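Long-range contacts in nucleoporin NUP82 (Saccharomyces cerevisiae, PDB 3PBP), which serves as a structural component of the nuclear pore complex and, through the N-terminal domain described here, interacts with the nucleoporin NUP116: residues R358-L363 with L373-D378; K246-K251 with E332-W337. The protein carries 1 engineered substitution. All blocks are in the same frame, centred on the assembly; numbering follows the deposited sequence.

Contact 1: R358-L363 with L373-D378; sequences REIKSL and LYVISD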
loop_
_atom_site.group_PDB
_atom_site.type_symbol
_atom_site.label_atom_id
_atom_site.label_comp_id
_atom_site.label_asym_id
_atom_site.label_seq_id
_atom_site.Cartn_x
_atom_site.Cartn_y
_atom_site.Cartn_z
ATOM N N ARG A 358 3.212 0.562 24.814
ATOM C CA ARG A 358 3.840 -0.750 24.715
ATOM C C ARG A 358 4.391 -0.816 23.304
ATOM O O ARG A 358 3.911 -0.104 22.426
ATOM C CB ARG A 358 2.811 -1.862 24.899
ATOM C CG ARG A 358 2.102 -1.877 26.235
ATOM C CD ARG A 358 0.877 -2.766 26.138
ATOM N NE ARG A 358 0.141 -2.896 27.395
ATOM C CZ ARG A 358 0.590 -3.545 28.467
ATOM N NH1 ARG A 358 1.788 -4.128 28.442
ATOM N NH2 ARG A 358 -0.173 -3.626 29.557
ATOM N N GLU A 359 5.391 -1.657 23.073
ATOM C CA GLU A 359 5.956 -1.776 21.730
ATOM C C GLU A 359 4.993 -2.575 20.845
ATOM O O GLU A 359 4.878 -3.798 20.992
ATOM C CB GLU A 359 7.308 -2.486 21.776
ATOM C CG GLU A 359 8.043 -2.456 20.451
ATOM C CD GLU A 359 9.031 -3.591 20.311
ATOM O OE1 GLU A 359 9.820 -3.812 21.256
ATOM O OE2 GLU A 359 9.018 -4.258 19.252
ATOM N N ILE A 360 4.301 -1.894 19.933
ATOM C CA ILE A 360 3.353 -2.575 19.064
ATOM C C ILE A 360 4.058 -3.375 17.985
ATOM O O ILE A 360 4.657 -2.806 17.076
ATOM C CB ILE A 360 2.404 -1.589 18.388
ATOM C CG1 ILE A 360 1.663 -0.764 19.448
ATOM C CG2 ILE A 360 1.404 -2.358 17.540
ATOM C CD1 ILE A 360 0.760 0.322 18.890
ATOM N N LYS A 361 3.971 -4.697 18.076
ATOM C CA LYS A 361 4.632 -5.552 17.103
ATOM C C LYS A 361 3.767 -5.904 15.891
ATOM O O LYS A 361 4.300 -6.339 14.864
ATOM C CB LYS A 361 5.172 -6.813 17.799
ATOM C CG LYS A 361 6.324 -6.495 18.774
ATOM C CD LYS A 361 6.671 -7.650 19.712
ATOM C CE LYS A 361 7.393 -8.784 18.983
ATOM N NZ LYS A 361 7.657 -9.962 19.871
ATOM N N SER A 362 2.450 -5.712 15.991
ATOM C CA SER A 362 1.565 -5.982 14.855
ATOM C C SER A 362 0.087 -5.730 15.122
ATOM O O SER A 362 -0.365 -5.736 16.268
ATOM C CB SER A 362 1.719 -7.413 14.370
ATOM O OG SER A 362 0.896 -8.261 15.139
ATOM N N LEU A 363 -0.655 -5.504 14.036
ATOM C CA LEU A 363 -2.097 -5.249 14.086
ATOM C C LEU A 363 -2.817 -6.381 13.355
ATOM O O LEU A 363 -2.358 -6.846 12.303
ATOM C CB LEU A 363 -2.427 -3.918 13.413
ATOM C CG LEU A 363 -1.727 -2.696 14.000
ATOM C CD1 LEU A 363 -2.107 -1.464 13.199
ATOM C CD2 LEU A 363 -2.110 -2.545 15.476
ATOM N N LEU A 373 -10.152 -4.202 16.792
ATOM C CA LEU A 373 -8.813 -4.411 16.292
ATOM C C LEU A 373 -7.946 -5.054 17.363
ATOM O O LEU A 373 -7.994 -4.664 18.524
ATOM C CB LEU A 373 -8.230 -3.061 15.881
ATOM C CG LEU A 373 -6.728 -2.961 15.662
ATOM C CD1 LEU A 373 -6.354 -3.671 14.394
ATOM C CD2 LEU A 373 -6.328 -1.505 15.594
ATOM N N TYR A 374 -7.161 -6.053 16.980
ATOM C CA TYR A 374 -6.267 -6.704 17.924
ATOM C C TYR A 374 -4.872 -6.109 17.751
ATOM O O TYR A 374 -4.368 -5.988 16.629
ATOM C CB TYR A 374 -6.238 -8.219 17.684
ATOM C CG TYR A 374 -7.486 -8.924 18.174
ATOM C CD1 TYR A 374 -7.810 -8.945 19.530
ATOM C CD2 TYR A 374 -8.376 -9.517 17.280
ATOM C CE1 TYR A 374 -8.991 -9.529 19.982
ATOM C CE2 TYR A 374 -9.563 -10.103 17.720
ATOM C CZ TYR A 374 -9.867 -10.103 19.072
ATOM O OH TYR A 374 -11.062 -10.642 19.507
ATOM N N VAL A 375 -4.262 -5.707 18.860
ATOM C CA VAL A 375 -2.928 -5.133 18.807
ATOM C C VAL A 375 -1.989 -6.016 19.585
ATOM O O VAL A 375 -2.139 -6.189 20.784
ATOM C CB VAL A 375 -2.869 -3.742 19.433
ATOM C CG1 VAL A 375 -1.474 -3.160 19.231
ATOM C CG2 VAL A 375 -3.932 -2.841 18.829
ATOM N N ILE A 376 -1.017 -6.587 18.899
ATOM C CA ILE A 376 -0.061 -7.446 19.562
ATOM C C ILE A 376 1.158 -6.648 19.991
ATOM O O ILE A 376 1.991 -6.264 19.166
ATOM C CB ILE A 376 0.372 -8.599 18.641
ATOM C CG1 ILE A 376 -0.820 -9.531 18.414
ATOM C CG2 ILE A 376 1.557 -9.346 19.246
ATOM C CD1 ILE A 376 -0.500 -10.761 17.607
ATOM N N SER A 377 1.238 -6.382 21.291
ATOM C CA SER A 377 2.360 -5.647 21.859
ATOM C C SER A 377 3.479 -6.657 22.158
ATOM O O SER A 377 3.625 -7.652 21.439
ATOM C CB SER A 377 1.920 -4.919 23.134
ATOM O OG SER A 377 0.814 -4.068 22.874
ATOM N N ASP A 378 4.256 -6.442 23.214
ATOM C CA ASP A 378 5.346 -7.371 23.485
ATOM C C ASP A 378 4.966 -8.655 24.205
ATOM O O ASP A 378 5.532 -9.712 23.931
ATOM C CB ASP A 378 6.464 -6.680 24.257
ATOM C CG ASP A 378 7.832 -7.084 23.752
ATOM O OD1 ASP A 378 7.949 -8.221 23.229
ATOM O OD2 ASP A 378 8.778 -6.271 23.879
#
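The carbonyl oxygen of Ile-376 is gripped by the successive amides of Lys-361 and Ser-362, where the facing segment enters its strand. Lys-361 N gives Ile-376 O the shorter bond, 2.8 Å with an N-H...O angle of 142°, and Ser-362 N adds a weak one to Ile-376 O at 3.3 Å. Two residues opposite one make this a classic beta bulge. Beyond it regular antiparallel pairing resumes: Ile-376 N bonds back to Ser-362 O at 2.8 Å, and Leu-363 faces Val-375 as a non-hydrogen-bonded pair. This is the hairpin of strands 362-364 and 372-376, which begins a four-stranded antiparallel sheet, one blade of the beta-propeller. Leu-363 and Val-375 run alongside each other in the same direction, with Leu-363 CD2 3.8 Å from Val-375 CG2. The other methyl, Val-375 CG1, sits anti to the backbone N, and Ile-360 CG2 rests on it. These branched apolar chains suit a face that packs on the neighbouring sheet, where Leu-324 touches Ile-360 and Val-375, and Cys-316 touches Leu-363. On the other face, Ser-362 OG lies 3.6 Å from Ile-376 CB, the serine side chain being small enough to sit beside the branched isoleucine. Past the strands charge takes over. Lys-361 bends at chi3 (73°), bringing NZ within 3.8 Å of Asp-378 OD1, a long salt bridge. Glu-359 OE1 stands 3.7 Å from Asp-378 OD2 with the carboxylate planes 62° apart, like charges whose mutual repulsion the lysine may partly offset. Arg-358 lays CD against Ser-377 OG before its chain runs on to Ile-380 and Gln-382.

Contact 2: K246-K251 with E332-W337; sequences KRNVIK and EMSMSW
Helix 243-262 packs here against an extended piece of the long loop that joins strands 323-329 and 347-355 of the propeller, and Asn-248 is the residue that settles onto that loop. Its CB lies 3.2 Å from the carbonyl oxygen of Met-335, a selenomethionine, and CG follows alongside the same oxygen. With CG anti to the asparagine's own carbonyl carbon (chi1 -79°), the amide is carried along the loop toward Ser-336, where Asn-248 ND2 comes to 3.4 Å from Ser-336 OG. A short polar chain suits a place where a buried helix side meets backbone carbonyls and small hydroxyls. Shortened to an alanine, the side chain would keep its CB against Met-335 O, but a gap would probably open beside Ser-336, whose OG would lose a polar neighbour. Ser-334 and Ser-336 are small, consistent with the close approach of the backbones, the CA atoms of Asn-248 and Ser-336 being 5.8 Å apart. Ser-334 offers its CB to Val-249 CG2 at 4.3 Å, while its OG is engaged in a hydrogen bond with Tyr-342 OH. The valine itself leans the other way, onto Met-233 of helix 220-235, as befits a branched apolar chain between two helices. The loop is also held by Gln-252, one turn beyond Asn-248, whose OE1 accepts a hydrogen bond from Met-335 N. Lys-251, three residues after Asn-248 and on the same side of the helix, brings its aliphatic root to Trp-337. That indole is fixed at its far end by a hydrogen bond from NE1 to Tyr-276 O, and its CZ3 meets Lys-251 CB obliquely at 3.9 Å.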
loop_
_atom_site.group_PDB
_atom_site.type_symbol
_atom_site.label_atom_id
_atom_site.label_comp_id
_atom_site.label_asym_id
_atom_site.label_seq_id
_atom_site.Cartn_x
_atom_site.Cartn_y
_atom_site.Cartn_z
ATOM N N LYS A 246 -10.496 16.151 -14.028
ATOM C CA LYS A 246 -11.617 15.970 -14.939
ATOM C C LYS A 246 -11.381 14.756 -15.836
ATOM O O LYS A 246 -12.296 13.964 -16.111
ATOM C CB LYS A 246 -11.776 17.223 -15.797
ATOM C CG LYS A 246 -13.217 17.661 -16.029
ATOM C CD LYS A 246 -13.250 19.024 -16.700
ATOM C CE LYS A 246 -14.374 19.876 -16.159
ATOM N NZ LYS A 246 -13.997 21.317 -16.252
ATOM N N ARG A 247 -10.143 14.611 -16.292
ATOM C CA ARG A 247 -9.794 13.495 -17.149
ATOM C C ARG A 247 -9.990 12.157 -16.418
ATOM O O ARG A 247 -10.637 11.231 -16.940
ATOM C CB ARG A 247 -8.347 13.634 -17.611
ATOM C CG ARG A 247 -7.948 12.572 -18.590
ATOM C CD ARG A 247 -6.507 12.689 -18.978
ATOM N NE ARG A 247 -6.100 11.485 -19.686
ATOM C CZ ARG A 247 -5.102 10.703 -19.302
ATOM N NH1 ARG A 247 -4.407 11.013 -18.211
ATOM N NH2 ARG A 247 -4.814 9.609 -20.000
ATOM N N ASN A 248 -9.438 12.069 -15.208
ATOM C CA ASN A 248 -9.552 10.859 -14.392
ATOM C C ASN A 248 -11.007 10.487 -14.096
ATOM O O ASN A 248 -11.392 9.331 -14.251
ATOM C CB ASN A 248 -8.806 11.019 -13.055
ATOM C CG ASN A 248 -7.300 10.830 -13.180
ATOM O OD1 ASN A 248 -6.805 10.201 -14.113
ATOM N ND2 ASN A 248 -6.568 11.359 -12.213
ATOM N N VAL A 249 -11.798 11.465 -13.650
ATOM C CA VAL A 249 -13.198 11.239 -13.327
ATOM C C VAL A 249 -13.936 10.687 -14.537
ATOM O O VAL A 249 -14.753 9.771 -14.410
ATOM C CB VAL A 249 -13.877 12.544 -12.861
ATOM C CG1 VAL A 249 -15.354 12.322 -12.647
ATOM C CG2 VAL A 249 -13.231 13.021 -11.593
ATOM N N ILE A 250 -13.650 11.242 -15.713
ATOM C CA ILE A 250 -14.303 10.764 -16.924
ATOM C C ILE A 250 -13.801 9.368 -17.246
ATOM O O ILE A 250 -14.569 8.510 -17.678
ATOM C CB ILE A 250 -14.046 11.706 -18.107
ATOM C CG1 ILE A 250 -14.877 12.981 -17.913
ATOM C CG2 ILE A 250 -14.392 11.007 -19.424
ATOM C CD1 ILE A 250 -14.573 14.059 -18.915
ATOM N N LYS A 251 -12.513 9.138 -17.024
ATOM C CA LYS A 251 -11.950 7.821 -17.268
ATOM C C LYS A 251 -12.577 6.812 -16.324
ATOM O O LYS A 251 -12.896 5.687 -16.715
ATOM C CB LYS A 251 -10.451 7.825 -17.036
ATOM C CG LYS A 251 -9.645 8.262 -18.208
ATOM C CD LYS A 251 -8.210 7.918 -17.963
ATOM C CE LYS A 251 -7.575 7.442 -19.235
ATOM N NZ LYS A 251 -6.457 6.506 -18.946
ATOM N N GLU A 332 -13.977 11.570 -1.469
ATOM C CA GLU A 332 -14.046 10.443 -2.387
ATOM C C GLU A 332 -12.900 10.540 -3.405
ATOM O O GLU A 332 -12.751 11.556 -4.107
ATOM C CB GLU A 332 -15.393 10.447 -3.108
ATOM C CG GLU A 332 -15.671 9.209 -3.934
ATOM C CD GLU A 332 -15.674 7.942 -3.109
ATOM O OE1 GLU A 332 -16.403 7.895 -2.094
ATOM O OE2 GLU A 332 -14.949 6.993 -3.482
HETATM N N MSE A 333 -12.076 9.501 -3.475
HETATM C CA MSE A 333 -10.972 9.509 -4.416
HETATM C C MSE A 333 -11.487 9.213 -5.809
HETATM O O MSE A 333 -12.583 8.677 -5.992
HETATM C CB MSE A 333 -9.953 8.424 -4.090
HETATM C CG MSE A 333 -9.256 8.511 -2.750
HETATM SE SE MSE A 333 -8.248 6.831 -2.440
HETATM C CE MSE A 333 -6.814 7.113 -3.732
ATOM N N SER A 334 -10.672 9.563 -6.795
ATOM C CA SER A 334 -10.991 9.278 -8.177
ATOM C C SER A 334 -9.893 8.319 -8.595
ATOM O O SER A 334 -8.771 8.360 -8.068
ATOM C CB SER A 334 -10.912 10.528 -9.041
ATOM O OG SER A 334 -9.563 10.935 -9.224
HETATM N N MSE A 335 -10.218 7.431 -9.516
HETATM C CA MSE A 335 -9.233 6.491 -10.000
HETATM C C MSE A 335 -8.191 7.226 -10.844
HETATM O O MSE A 335 -8.493 8.234 -11.478
HETATM C CB MSE A 335 -9.931 5.412 -10.809
HETATM C CG MSE A 335 -10.677 4.462 -9.924
HETATM SE SE MSE A 335 -11.815 3.228 -10.865
HETATM C CE MSE A 335 -10.538 2.335 -11.938
ATOM N N SER A 336 -6.960 6.728 -10.833
ATOM C CA SER A 336 -5.886 7.351 -11.586
ATOM C C SER A 336 -4.885 6.304 -12.062
ATOM O O SER A 336 -4.511 5.400 -11.319
ATOM C CB SER A 336 -5.188 8.396 -10.715
ATOM O OG SER A 336 -4.171 9.061 -11.439
ATOM N N TRP A 337 -4.453 6.434 -13.311
ATOM C CA TRP A 337 -3.519 5.480 -13.883
ATOM C C TRP A 337 -2.197 6.092 -14.325
ATOM O O TRP A 337 -1.153 5.522 -14.026
ATOM C CB TRP A 337 -4.163 4.779 -15.071
ATOM C CG TRP A 337 -5.322 3.868 -14.748
ATOM C CD1 TRP A 337 -5.289 2.505 -14.661
ATOM C CD2 TRP A 337 -6.703 4.240 -14.631
ATOM N NE1 TRP A 337 -6.561 2.006 -14.514
ATOM C CE2 TRP A 337 -7.447 3.051 -14.493
ATOM C CE3 TRP A 337 -7.384 5.464 -14.630
ATOM C CZ2 TRP A 337 -8.838 3.049 -14.372
ATOM C CZ3 TRP A 337 -8.774 5.457 -14.504
ATOM C CH2 TRP A 337 -9.481 4.260 -14.376
#

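Overall arrangement
The two contacts lie on opposite sides of the chain's centre, their own centres 36 Å apart and their nearest atoms about 19 Å apart. Along the chain both segments of contact 2 precede those of contact 1, and the sheet containing strands 313-319, 323-329 and 347-355 connects them. Strand 323-329 places Leu-324 against side chains of contact 1 and then runs on into the loop that meets helix 243-262; strand 347-355 returns from that loop and leads directly into 358-363. Contact 1 is internal to one blade, whose apolar face packs on the preceding sheet, whereas contact 2 attaches a helical insertion to the domain's flank, where Glu-332 also packs against a chain of another protein.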